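Local coordinates for DUF1805 domain-containing protein (Thermoplasma acidophilum, PDB 1QW2) that is of unknown function, belongs to the DUF1805 family and forms a four-chain assembly in the crystal, at residues A[33-38]-A[70-75]; A[40-45]-A[58-63]; A[18-23]-A[96-101]. All blocks are in the same frame, centred on the assembly; numbering follows the deposited sequence.

Contact 1 of 3, residues A[33-38]-A[70-75]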
ATOM      1  N   LEU A  33     -13.449  -1.199  -1.112  1.00  9.78           N
ATOM      2  CA  LEU A  33     -12.838  -0.555  -2.256  1.00 11.46           C
ATOM      3  C   LEU A  33     -13.376   0.845  -2.440  1.00  9.32           C
ATOM      4  O   LEU A  33     -14.541   1.123  -2.155  1.00  9.58           O
ATOM      5  CB  LEU A  33     -13.021  -1.376  -3.542  1.00 15.74           C
ATOM      6  CG  LEU A  33     -14.395  -1.807  -4.039  1.00 17.57           C
ATOM      7  CD1 LEU A  33     -14.245  -2.381  -5.450  1.00 15.64           C
ATOM      8  CD2 LEU A  33     -14.993  -2.846  -3.094  1.00 20.08           C
ATOM      9  N   PHE A  34     -12.493   1.732  -2.877  1.00  9.01           N
ATOM     10  CA  PHE A  34     -12.862   3.111  -3.124  1.00  7.97           C
ATOM     11  C   PHE A  34     -11.996   3.714  -4.217  1.00  9.39           C
ATOM     12  O   PHE A  34     -10.956   3.160  -4.584  1.00  9.84           O
ATOM     13  CB  PHE A  34     -12.758   3.947  -1.825  1.00 10.94           C
ATOM     14  CG  PHE A  34     -11.350   4.135  -1.301  1.00 12.32           C
ATOM     15  CD1 PHE A  34     -10.466   5.024  -1.914  1.00 14.50           C
ATOM     16  CD2 PHE A  34     -10.929   3.463  -0.160  1.00 13.61           C
ATOM     17  CE1 PHE A  34      -9.184   5.243  -1.393  1.00 15.64           C
ATOM     18  CE2 PHE A  34      -9.648   3.675   0.370  1.00 15.21           C
ATOM     19  CZ  PHE A  34      -8.779   4.565  -0.247  1.00 13.84           C
ATOM     20  N   ILE A  35     -12.473   4.823  -4.769  1.00  8.86           N
ATOM     21  CA  ILE A  35     -11.761   5.577  -5.788  1.00 10.70           C
ATOM     22  C   ILE A  35     -11.745   6.993  -5.232  1.00 11.89           C
ATOM     23  O   ILE A  35     -12.798   7.563  -4.946  1.00 12.62           O
ATOM     24  CB  ILE A  35     -12.493   5.587  -7.138  1.00 14.08           C
ATOM     25  CG1 ILE A  35     -12.620   4.164  -7.677  1.00 18.19           C
ATOM     26  CG2 ILE A  35     -11.724   6.465  -8.132  1.00 16.72           C
ATOM     27  CD1 ILE A  35     -13.419   4.067  -8.964  1.00 19.27           C
ATOM     28  N   LYS A  36     -10.558   7.559  -5.072  1.00 12.09           N
ATOM     29  CA  LYS A  36     -10.456   8.899  -4.518  1.00 13.31           C
ATOM     30  C   LYS A  36      -9.783   9.900  -5.440  1.00 13.88           C
ATOM     31  O   LYS A  36      -8.738   9.623  -6.026  1.00 13.91           O
ATOM     32  CB  LYS A  36      -9.723   8.839  -3.176  1.00 16.65           C
ATOM     33  CG  LYS A  36      -9.600  10.175  -2.450  1.00 21.10           C
ATOM     34  CD  LYS A  36      -8.248  10.822  -2.710  1.00 23.36           C
ATOM     35  CE  LYS A  36      -8.116  12.137  -1.951  1.00 24.96           C
ATOM     36  NZ  LYS A  36      -6.714  12.643  -1.952  1.00 27.56           N
ATOM     37  N   GLY A  37     -10.411  11.066  -5.566  1.00 13.86           N
ATOM     38  CA  GLY A  37      -9.876  12.133  -6.386  1.00 16.45           C
ATOM     39  C   GLY A  37      -9.490  13.267  -5.459  1.00 17.05           C
ATOM     40  O   GLY A  37      -9.629  13.144  -4.244  1.00 17.77           O
ATOM     41  N   SER A  38      -9.017  14.376  -6.016  1.00 19.40           N
ATOM     42  CA  SER A  38      -8.609  15.506  -5.193  1.00 20.41           C
ATOM     43  C   SER A  38      -9.770  16.234  -4.518  1.00 20.73           C
ATOM     44  O   SER A  38      -9.577  16.901  -3.504  1.00 22.50           O
ATOM     45  CB  SER A  38      -7.799  16.504  -6.029  1.00 22.69           C
ATOM     46  OG  SER A  38      -8.575  17.047  -7.083  1.00 26.64           O
ATOM     47  N   ASP A  70     -16.350  -2.617 -11.979  1.00 22.21           N
ATOM     48  CA  ASP A  70     -17.697  -2.675 -11.417  1.00 22.46           C
ATOM     49  C   ASP A  70     -18.103  -1.309 -10.874  1.00 21.07           C
ATOM     50  O   ASP A  70     -19.230  -0.857 -11.083  1.00 20.76           O
ATOM     51  CB  ASP A  70     -17.780  -3.701 -10.282  1.00 24.63           C
ATOM     52  CG  ASP A  70     -17.683  -5.131 -10.774  1.00 27.57           C
ATOM     53  OD1 ASP A  70     -18.312  -5.451 -11.802  1.00 30.16           O
ATOM     54  OD2 ASP A  70     -16.990  -5.936 -10.120  1.00 31.14           O
HETATM   55  N   MSE A  71     -17.180  -0.655 -10.176  1.00 20.09           N
HETATM   56  CA  MSE A  71     -17.460   0.657  -9.604  1.00 18.00           C
HETATM   57  C   MSE A  71     -17.790   1.705 -10.656  1.00 17.63           C
HETATM   58  O   MSE A  71     -18.764   2.441 -10.522  1.00 17.05           O
HETATM   59  CB  MSE A  71     -16.273   1.155  -8.777  1.00 19.95           C
HETATM   60  CG  MSE A  71     -16.104   0.469  -7.443  1.00 19.55           C
HETATM   61 SE   MSE A  71     -14.841   1.440  -6.349  1.00 20.09          SE
HETATM   62  CE  MSE A  71     -15.995   2.827  -5.716  1.00 17.13           C
ATOM     63  N   LEU A  72     -16.971   1.774 -11.700  1.00 17.96           N
ATOM     64  CA  LEU A  72     -17.182   2.753 -12.759  1.00 18.23           C
ATOM     65  C   LEU A  72     -18.501   2.555 -13.500  1.00 18.49           C
ATOM     66  O   LEU A  72     -19.092   3.516 -13.995  1.00 18.62           O
ATOM     67  CB  LEU A  72     -16.016   2.707 -13.749  1.00 19.55           C
ATOM     68  CG  LEU A  72     -14.662   3.127 -13.169  1.00 21.06           C
ATOM     69  CD1 LEU A  72     -13.572   2.914 -14.209  1.00 21.74           C
ATOM     70  CD2 LEU A  72     -14.719   4.586 -12.737  1.00 21.64           C
ATOM     71  N   SER A  73     -18.962   1.311 -13.568  1.00 20.32           N
ATOM     72  CA  SER A  73     -20.210   0.996 -14.256  1.00 21.55           C
ATOM     73  C   SER A  73     -21.400   0.963 -13.302  1.00 21.59           C
ATOM     74  O   SER A  73     -22.543   0.813 -13.735  1.00 23.57           O
ATOM     75  CB  SER A  73     -20.096  -0.354 -14.970  1.00 22.90           C
ATOM     76  OG  SER A  73     -19.065  -0.330 -15.940  1.00 27.16           O
ATOM     77  N   ALA A  74     -21.134   1.117 -12.010  1.00 20.11           N
ATOM     78  CA  ALA A  74     -22.195   1.090 -11.010  1.00 19.01           C
ATOM     79  C   ALA A  74     -22.929   2.418 -10.900  1.00 17.34           C
ATOM     80  O   ALA A  74     -22.374   3.478 -11.189  1.00 17.83           O
ATOM     81  CB  ALA A  74     -21.621   0.707  -9.652  1.00 18.90           C
ATOM     82  N   LYS A  75     -24.188   2.351 -10.482  1.00 17.45           N
ATOM     83  CA  LYS A  75     -24.984   3.557 -10.318  1.00 16.92           C
ATOM     84  C   LYS A  75     -24.881   4.051  -8.883  1.00 15.13           C
ATOM     85  O   LYS A  75     -24.876   3.259  -7.937  1.00 15.74           O
ATOM     86  CB  LYS A  75     -26.448   3.283 -10.670  1.00 19.45           C
ATOM     87  CG  LYS A  75     -26.656   2.830 -12.103  1.00 22.46           C
ATOM     88  CD  LYS A  75     -28.129   2.629 -12.405  1.00 26.68           C
ATOM     89  CE  LYS A  75     -28.329   2.098 -13.817  1.00 28.61           C
ATOM     90  NZ  LYS A  75     -27.737   3.007 -14.839  1.00 31.45           N
TER
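M71, a selenomethionine near the end of helix 68-73, reaches across to L33 and I35 of strand 32-36. Its backbone is far from the strand, with 8.3 Å between M71 CA and F34 CA, the nearest CA pair. The side chain spans that distance. M71 CB starts the contact beside the end of I35, 4.1 Å from I35 CD1. The next atom, M71 CG, touches the other side chain, at 3.9 Å from L33 CD1. L33 and M71 run past each other in opposite directions, so their flanks meet rather than their ends. The selenium follows and lies between the two aliphatic chains. M71 SE is 3.8 Å from I35 CG1 and 4.0 Å from L33 CG. Here I35 and M71 meet tip to tip. A bend at the last torsion (chi3 80°) turns the methyl group in to the strand backbone. M71 CE ends 4.1 Å from F34 CA and also packs on A42. The contact joins a helix to one face of the mixed beta sheet. L33 and I35 point to the helix from this face, and F22 of the neighbouring strand also touches M71. F34 points the other way. Its ring meets that of F23, and it packs on S25 of the second subunit. The next residue of the helix, L72, adds a second apolar side chain. L72 CD2 lies 4.0 Å from I35 CD1, and the two side chains cross at about a right angle. In I35, CG1 lies anti to the carbonyl carbon (chi1 -62°), and the extended chain beyond it carries CD1 out between M71 and L72. No hydrogen bond joins the two segments. L72 also packs on Y2 of the third subunit.

Contact 2 of 3, residues A[40-45]-A[58-63]; sequences GYAMCG and IAVRVM
R61 grips the carbonyl oxygen of G45 side-on with two nitrogens. R61 NH2 is 3.1 Å from G45 O, in the carbonyl plane and on a lone pair. R61 NE is 3.2 Å from G45 O but sits above that plane. The oxygen lies at the guanidinium edge, which fixes the turn of the group. R61 CG is anti to the backbone N (chi1 179°), and the chain runs extended to NE, which carries the guanidinium out to G45. R61 NH1 forms a salt bridge with E78, and T51 of the second subunit also hydrogen-bonds to G45 O. With a leucine here, G45 O would probably lose its two arginine donors and E78 would be left without its charged mate. The backbones pair next, in parallel. V60 donates to Y41 and accepts from M43, with M43 N 3.0 Å from V60 O. Y41 N bonds to I58 O, and V62 N to M43 O. These are the two strands of a beta-alpha-beta unit, with helix 49-54 on the crossover; their short axes differ by 18°. On one face of the sheet, A59 CB sits over the Y41 ring in a CH-pi contact, 3.4 Å from Y41 CZ. The Y41 hydroxyl bonds to D57 and S52. On the other face A42 CB and V60 CG2 are pressed together at 3.3 Å, closer than usual for two carbons. L94 of helix 94-97 packs on both.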
ATOM      1  N   GLY A  40     -13.180  14.611  -4.101  1.00 14.49           N
ATOM      2  CA  GLY A  40     -14.103  13.716  -3.426  1.00 12.08           C
ATOM      3  C   GLY A  40     -13.777  12.259  -3.683  1.00 10.99           C
ATOM      4  O   GLY A  40     -12.753  11.941  -4.285  1.00 11.16           O
ATOM      5  N   TYR A  41     -14.659  11.370  -3.243  1.00 10.36           N
ATOM      6  CA  TYR A  41     -14.426   9.947  -3.413  1.00  9.88           C
ATOM      7  C   TYR A  41     -15.705   9.143  -3.609  1.00  9.65           C
ATOM      8  O   TYR A  41     -16.813   9.621  -3.340  1.00  8.99           O
ATOM      9  CB  TYR A  41     -13.675   9.417  -2.183  1.00 10.46           C
ATOM     10  CG  TYR A  41     -14.431   9.644  -0.888  1.00  8.29           C
ATOM     11  CD1 TYR A  41     -15.377   8.724  -0.434  1.00  7.36           C
ATOM     12  CD2 TYR A  41     -14.242  10.811  -0.145  1.00  8.86           C
ATOM     13  CE1 TYR A  41     -16.120   8.965   0.726  1.00  9.19           C
ATOM     14  CE2 TYR A  41     -14.978  11.060   1.014  1.00  7.76           C
ATOM     15  CZ  TYR A  41     -15.915  10.134   1.443  1.00  8.44           C
ATOM     16  OH  TYR A  41     -16.645  10.372   2.580  1.00  9.55           O
ATOM     17  N   ALA A  42     -15.530   7.924  -4.108  1.00  8.87           N
ATOM     18  CA  ALA A  42     -16.624   6.981  -4.311  1.00  8.45           C
ATOM     19  C   ALA A  42     -16.198   5.745  -3.534  1.00  7.86           C
ATOM     20  O   ALA A  42     -15.036   5.346  -3.589  1.00  9.12           O
ATOM     21  CB  ALA A  42     -16.776   6.636  -5.783  1.00  9.76           C
HETATM   22  N   MSE A  43     -17.122   5.142  -2.800  1.00  7.97           N
HETATM   23  CA  MSE A  43     -16.777   3.958  -2.030  1.00  7.94           C
HETATM   24  C   MSE A  43     -17.897   2.931  -2.096  1.00  8.76           C
HETATM   25  O   MSE A  43     -19.048   3.268  -2.386  1.00  8.97           O
HETATM   26  CB  MSE A  43     -16.485   4.338  -0.571  1.00  9.26           C
HETATM   27  CG  MSE A  43     -15.951   3.201   0.285  1.00 10.01           C
HETATM   28 SE   MSE A  43     -15.322   3.840   2.016  1.00 19.29          SE
HETATM   29  CE  MSE A  43     -15.871   2.360   3.094  1.00 22.62           C
ATOM     30  N   CYS A  44     -17.532   1.679  -1.841  1.00 10.07           N
ATOM     31  CA  CYS A  44     -18.463   0.558  -1.847  1.00  8.98           C
ATOM     32  C   CYS A  44     -19.468   0.670  -0.703  1.00  9.69           C
ATOM     33  O   CYS A  44     -19.474   1.652   0.040  1.00  8.71           O
ATOM     34  CB  CYS A  44     -17.689  -0.757  -1.718  1.00 11.87           C
ATOM     35  SG  CYS A  44     -16.818  -0.921  -0.140  1.00 13.70           S
ATOM     36  N   GLY A  45     -20.296  -0.363  -0.558  1.00 10.23           N
ATOM     37  CA  GLY A  45     -21.327  -0.396   0.469  1.00 10.29           C
ATOM     38  C   GLY A  45     -20.911  -0.197   1.918  1.00  8.01           C
ATOM     39  O   GLY A  45     -21.750   0.122   2.759  1.00  8.83           O
ATOM     40  N   ILE A  58     -17.552  15.354  -0.404  1.00  9.90           N
ATOM     41  CA  ILE A  58     -18.191  15.201  -1.699  1.00 10.05           C
ATOM     42  C   ILE A  58     -17.985  13.692  -1.819  1.00 10.28           C
ATOM     43  O   ILE A  58     -16.865  13.223  -2.055  1.00 10.83           O
ATOM     44  CB  ILE A  58     -17.426  15.918  -2.833  1.00 11.93           C
ATOM     45  CG1 ILE A  58     -17.659  17.427  -2.747  1.00 12.45           C
ATOM     46  CG2 ILE A  58     -17.884  15.377  -4.188  1.00 10.44           C
ATOM     47  CD1 ILE A  58     -16.935  18.223  -3.823  1.00 14.74           C
ATOM     48  N   ALA A  59     -19.052  12.927  -1.630  1.00  9.76           N
ATOM     49  CA  ALA A  59     -18.933  11.478  -1.671  1.00 10.47           C
ATOM     50  C   ALA A  59     -20.108  10.767  -2.308  1.00  9.43           C
ATOM     51  O   ALA A  59     -21.240  11.243  -2.265  1.00  9.39           O
ATOM     52  CB  ALA A  59     -18.743  10.953  -0.257  1.00 10.86           C
ATOM     53  N   VAL A  60     -19.823   9.618  -2.909  1.00  9.91           N
ATOM     54  CA  VAL A  60     -20.864   8.796  -3.503  1.00  9.33           C
ATOM     55  C   VAL A  60     -20.664   7.363  -3.026  1.00  8.13           C
ATOM     56  O   VAL A  60     -19.533   6.902  -2.822  1.00  9.84           O
ATOM     57  CB  VAL A  60     -20.850   8.843  -5.050  1.00 12.29           C
ATOM     58  CG1 VAL A  60     -21.295  10.220  -5.531  1.00 11.11           C
ATOM     59  CG2 VAL A  60     -19.476   8.517  -5.568  1.00 13.38           C
ATOM     60  N   ARG A  61     -21.775   6.668  -2.835  1.00  9.51           N
ATOM     61  CA  ARG A  61     -21.755   5.293  -2.371  1.00  9.65           C
ATOM     62  C   ARG A  61     -22.362   4.410  -3.454  1.00 10.04           C
ATOM     63  O   ARG A  61     -23.412   4.740  -4.006  1.00 11.18           O
ATOM     64  CB  ARG A  61     -22.569   5.195  -1.076  1.00  9.69           C
ATOM     65  CG  ARG A  61     -22.677   3.806  -0.468  1.00 10.25           C
ATOM     66  CD  ARG A  61     -23.258   3.883   0.942  1.00 12.03           C
ATOM     67  NE  ARG A  61     -23.471   2.558   1.515  1.00 13.99           N
ATOM     68  CZ  ARG A  61     -24.610   1.881   1.434  1.00 14.20           C
ATOM     69  NH1 ARG A  61     -25.656   2.411   0.811  1.00 14.64           N
ATOM     70  NH2 ARG A  61     -24.698   0.663   1.952  1.00 14.65           N
ATOM     71  N   VAL A  62     -21.676   3.320  -3.785  1.00  9.90           N
ATOM     72  CA  VAL A  62     -22.168   2.367  -4.782  1.00 12.23           C
ATOM     73  C   VAL A  62     -22.225   1.017  -4.080  1.00 14.00           C
ATOM     74  O   VAL A  62     -21.568   0.822  -3.056  1.00 13.45           O
ATOM     75  CB  VAL A  62     -21.238   2.277  -6.021  1.00 10.21           C
ATOM     76  CG1 VAL A  62     -21.257   3.594  -6.778  1.00 12.46           C
ATOM     77  CG2 VAL A  62     -19.821   1.929  -5.601  1.00 11.57           C
HETATM   78  N   MSE A  63     -23.004   0.084  -4.617  1.00 16.50           N
HETATM   79  CA  MSE A  63     -23.125  -1.224  -3.985  1.00 19.13           C
HETATM   80  C   MSE A  63     -22.918  -2.381  -4.956  1.00 19.08           C
HETATM   81  O   MSE A  63     -22.996  -2.208  -6.174  1.00 18.55           O
HETATM   82  CB  MSE A  63     -24.501  -1.358  -3.317  1.00 23.96           C
HETATM   83  CG  MSE A  63     -24.795  -0.300  -2.254  1.00 28.75           C
HETATM   84 SE   MSE A  63     -26.496  -0.568  -1.352  1.00 37.60          SE
HETATM   85  CE  MSE A  63     -27.678  -0.222  -2.833  1.00 35.30           C
TER

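Contact 3 of 3, residues A[18-23]-A[96-101]; sequences KVYQFF and NVIDKL
Y20 brings its ring and hydroxyl to the chain's C-terminal turn, where I98, D99 and L101 meet it. The polar approach is at the phenol end. Y20 OH lies 2.9 Å from I98 O and 3.4 Å from D99 CA. The same carbonyl takes the hydrogen bond from L101 N, at 2.8 Å from I98 O, so it closes the turn as well as facing the tyrosine. The ring contact is a CH-pi one. I98 CG1 lies over one ring face, 4.1 Å from the Y20 centroid and 25° off the normal. It is offset toward the rim, with Y20 CE1 as its nearest ring atom. The I98 side chain puts CG1 there with chi1 -166°, anti to the backbone N. At the ring edge, near its plane, L101 C is 4.0 Å from Y20 CE1. The contact thus joins strand 18-25 of the antiparallel part of the sheet to the C-terminal turn around 3-10 segment 99-100, just after helix 94-97. Y20 also packs on I13 and I35 of the strands next to its own, while V19 packs on V19 of the fourth subunit. The last contact is made by the aliphatic part of a lysine. K18 CE rests 3.7 Å from D99 O. The opposite charges of the pair do not touch, with K18 NZ 6.0 Å from D99 OD1.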
ATOM      1  N   LYS A  18      -7.559  13.379 -15.412  1.00 29.64           N
ATOM      2  CA  LYS A  18      -7.450  13.546 -13.967  1.00 27.87           C
ATOM      3  C   LYS A  18      -6.931  12.268 -13.319  1.00 25.36           C
ATOM      4  O   LYS A  18      -7.210  11.167 -13.789  1.00 24.58           O
ATOM      5  CB  LYS A  18      -8.809  13.921 -13.369  1.00 29.10           C
ATOM      6  CG  LYS A  18      -9.290  15.310 -13.759  1.00 31.16           C
ATOM      7  CD  LYS A  18     -10.604  15.652 -13.072  1.00 32.91           C
ATOM      8  CE  LYS A  18     -11.032  17.082 -13.373  1.00 34.43           C
ATOM      9  NZ  LYS A  18     -11.234  17.316 -14.830  1.00 36.43           N
ATOM     10  N   VAL A  19      -6.169  12.425 -12.241  1.00 24.88           N
ATOM     11  CA  VAL A  19      -5.602  11.282 -11.535  1.00 23.26           C
ATOM     12  C   VAL A  19      -6.448  10.888 -10.329  1.00 21.47           C
ATOM     13  O   VAL A  19      -6.907  11.741  -9.568  1.00 22.18           O
ATOM     14  CB  VAL A  19      -4.166  11.582 -11.057  1.00 24.72           C
ATOM     15  CG1 VAL A  19      -3.543  10.327 -10.465  1.00 25.64           C
ATOM     16  CG2 VAL A  19      -3.331  12.098 -12.219  1.00 26.63           C
ATOM     17  N   TYR A  20      -6.645   9.584 -10.161  1.00 18.28           N
ATOM     18  CA  TYR A  20      -7.437   9.052  -9.060  1.00 17.20           C
ATOM     19  C   TYR A  20      -6.705   7.885  -8.421  1.00 16.67           C
ATOM     20  O   TYR A  20      -5.900   7.213  -9.067  1.00 17.50           O
ATOM     21  CB  TYR A  20      -8.792   8.554  -9.571  1.00 15.91           C
ATOM     22  CG  TYR A  20      -9.641   9.614 -10.224  1.00 16.72           C
ATOM     23  CD1 TYR A  20     -10.557  10.356  -9.483  1.00 16.65           C
ATOM     24  CD2 TYR A  20      -9.511   9.891 -11.583  1.00 17.68           C
ATOM     25  CE1 TYR A  20     -11.325  11.354 -10.084  1.00 18.44           C
ATOM     26  CE2 TYR A  20     -10.269  10.882 -12.190  1.00 20.21           C
ATOM     27  CZ  TYR A  20     -11.173  11.610 -11.437  1.00 19.76           C
ATOM     28  OH  TYR A  20     -11.921  12.590 -12.049  1.00 21.96           O
ATOM     29  N   GLN A  21      -6.989   7.643  -7.148  1.00 15.40           N
ATOM     30  CA  GLN A  21      -6.376   6.532  -6.445  1.00 16.19           C
ATOM     31  C   GLN A  21      -7.437   5.465  -6.216  1.00 15.06           C
ATOM     32  O   GLN A  21      -8.469   5.735  -5.597  1.00 14.41           O
ATOM     33  CB  GLN A  21      -5.811   6.994  -5.100  1.00 19.30           C
ATOM     34  CG  GLN A  21      -4.739   8.067  -5.218  1.00 26.82           C
ATOM     35  CD  GLN A  21      -3.495   7.583  -5.942  1.00 29.37           C
ATOM     36  OE1 GLN A  21      -2.616   8.374  -6.283  1.00 33.34           O
ATOM     37  NE2 GLN A  21      -3.411   6.278  -6.173  1.00 32.75           N
ATOM     38  N   PHE A  22      -7.205   4.272  -6.750  1.00 13.32           N
ATOM     39  CA  PHE A  22      -8.128   3.164  -6.559  1.00 13.03           C
ATOM     40  C   PHE A  22      -7.520   2.257  -5.502  1.00 12.26           C
ATOM     41  O   PHE A  22      -6.344   1.899  -5.578  1.00 13.53           O
ATOM     42  CB  PHE A  22      -8.329   2.357  -7.842  1.00 12.36           C
ATOM     43  CG  PHE A  22      -9.107   1.086  -7.635  1.00 13.62           C
ATOM     44  CD1 PHE A  22     -10.465   1.125  -7.326  1.00 13.04           C
ATOM     45  CD2 PHE A  22      -8.475  -0.152  -7.705  1.00 15.31           C
ATOM     46  CE1 PHE A  22     -11.185  -0.044  -7.090  1.00 14.67           C
ATOM     47  CE2 PHE A  22      -9.187  -1.330  -7.471  1.00 14.07           C
ATOM     48  CZ  PHE A  22     -10.544  -1.276  -7.162  1.00 15.63           C
ATOM     49  N   PHE A  23      -8.325   1.890  -4.515  1.00 10.96           N
ATOM     50  CA  PHE A  23      -7.863   1.021  -3.448  1.00 11.27           C
ATOM     51  C   PHE A  23      -8.846  -0.116  -3.234  1.00 11.33           C
ATOM     52  O   PHE A  23     -10.058   0.081  -3.296  1.00 10.64           O
ATOM     53  CB  PHE A  23      -7.707   1.822  -2.147  1.00 13.09           C
ATOM     54  CG  PHE A  23      -7.354   0.982  -0.950  1.00 14.75           C
ATOM     55  CD1 PHE A  23      -8.350   0.483  -0.108  1.00 16.45           C
ATOM     56  CD2 PHE A  23      -6.026   0.687  -0.664  1.00 14.02           C
ATOM     57  CE1 PHE A  23      -8.019  -0.296   1.005  1.00 16.62           C
ATOM     58  CE2 PHE A  23      -5.688  -0.087   0.440  1.00 18.50           C
ATOM     59  CZ  PHE A  23      -6.688  -0.581   1.278  1.00 15.80           C
ATOM     60  N   ASN A  96     -19.818   8.477 -15.451  1.00 20.62           N
ATOM     61  CA  ASN A  96     -20.361   9.716 -15.995  1.00 21.52           C
ATOM     62  C   ASN A  96     -20.218  10.941 -15.093  1.00 20.01           C
ATOM     63  O   ASN A  96     -20.440  12.068 -15.538  1.00 21.59           O
ATOM     64  CB  ASN A  96     -21.839   9.521 -16.350  1.00 23.29           C
ATOM     65  CG  ASN A  96     -22.049   8.524 -17.477  1.00 25.68           C
ATOM     66  OD1 ASN A  96     -23.180   8.134 -17.773  1.00 27.80           O
ATOM     67  ND2 ASN A  96     -20.960   8.112 -18.119  1.00 26.60           N
ATOM     68  N   VAL A  97     -19.848  10.734 -13.833  1.00 18.37           N
ATOM     69  CA  VAL A  97     -19.702  11.860 -12.917  1.00 17.23           C
ATOM     70  C   VAL A  97     -18.394  11.860 -12.134  1.00 16.78           C
ATOM     71  O   VAL A  97     -18.169  12.740 -11.305  1.00 15.36           O
ATOM     72  CB  VAL A  97     -20.866  11.911 -11.902  1.00 17.25           C
ATOM     73  CG1 VAL A  97     -22.197  12.026 -12.641  1.00 18.38           C
ATOM     74  CG2 VAL A  97     -20.844  10.673 -11.015  1.00 18.48           C
ATOM     75  N   ILE A  98     -17.531  10.887 -12.404  1.00 17.20           N
ATOM     76  CA  ILE A  98     -16.256  10.782 -11.697  1.00 18.58           C
ATOM     77  C   ILE A  98     -15.405  12.041 -11.852  1.00 17.83           C
ATOM     78  O   ILE A  98     -14.614  12.382 -10.974  1.00 16.18           O
ATOM     79  CB  ILE A  98     -15.450   9.560 -12.198  1.00 19.53           C
ATOM     80  CG1 ILE A  98     -14.303   9.259 -11.235  1.00 21.24           C
ATOM     81  CG2 ILE A  98     -14.907   9.828 -13.593  1.00 21.24           C
ATOM     82  CD1 ILE A  98     -14.761   8.809  -9.872  1.00 24.94           C
ATOM     83  N   ASP A  99     -15.573  12.733 -12.974  1.00 18.83           N
ATOM     84  CA  ASP A  99     -14.818  13.951 -13.231  1.00 21.11           C
ATOM     85  C   ASP A  99     -15.028  14.975 -12.117  1.00 20.46           C
ATOM     86  O   ASP A  99     -14.148  15.788 -11.835  1.00 20.88           O
ATOM     87  CB  ASP A  99     -15.250  14.553 -14.569  1.00 24.15           C
ATOM     88  CG  ASP A  99     -16.702  14.988 -14.567  1.00 28.53           C
ATOM     89  OD1 ASP A  99     -17.010  16.040 -13.968  1.00 32.09           O
ATOM     90  OD2 ASP A  99     -17.538  14.270 -15.155  1.00 32.76           O
ATOM     91  N   LYS A 100     -16.193  14.929 -11.479  1.00 19.82           N
ATOM     92  CA  LYS A 100     -16.505  15.869 -10.409  1.00 21.16           C
ATOM     93  C   LYS A 100     -15.861  15.514  -9.071  1.00 20.86           C
ATOM     94  O   LYS A 100     -15.992  16.255  -8.094  1.00 21.12           O
ATOM     95  CB  LYS A 100     -18.023  15.996 -10.258  1.00 22.62           C
ATOM     96  CG  LYS A 100     -18.682  16.612 -11.487  1.00 24.15           C
ATOM     97  CD  LYS A 100     -20.196  16.669 -11.381  1.00 25.88           C
ATOM     98  CE  LYS A 100     -20.787  17.392 -12.586  1.00 27.15           C
ATOM     99  NZ  LYS A 100     -22.268  17.493 -12.516  1.00 28.02           N
ATOM    100  N   LEU A 101     -15.154  14.388  -9.030  1.00 19.04           N
ATOM    101  CA  LEU A 101     -14.484  13.962  -7.805  1.00 19.88           C
ATOM    102  C   LEU A 101     -12.995  14.282  -7.868  1.00 19.48           C
ATOM    103  O   LEU A 101     -12.272  14.126  -6.882  1.00 17.90           O
ATOM    104  CB  LEU A 101     -14.672  12.458  -7.588  1.00 19.21           C
ATOM    105  CG  LEU A 101     -16.114  11.953  -7.503  1.00 20.45           C
ATOM    106  CD1 LEU A 101     -16.113  10.465  -7.173  1.00 19.61           C
ATOM    107  CD2 LEU A 101     -16.867  12.731  -6.435  1.00 20.61           C
TER

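Overall arrangement
From the N terminus, strand 3-15 is followed by 18-25, which opens contact 3. That loop closes last, at 96-101, and spans most of the chain. Strand 32-36 opens contact 1 within it, closed by helix 68-73. Contact 2 lies innermost, between strands 41-43 and 59-61. The three loops nest and none cross. Strands 18-25, 32-36 and 41-43 are successive neighbours in one sheet, so backbone bonds link the contacts: K36 N to Q21 O, and I35 N to A42 O. Contacts 1 and 3 fix a helix and the C-terminal turn to the sheet. L101 reaches contact 2 too, through G40 N and the I58 side chain.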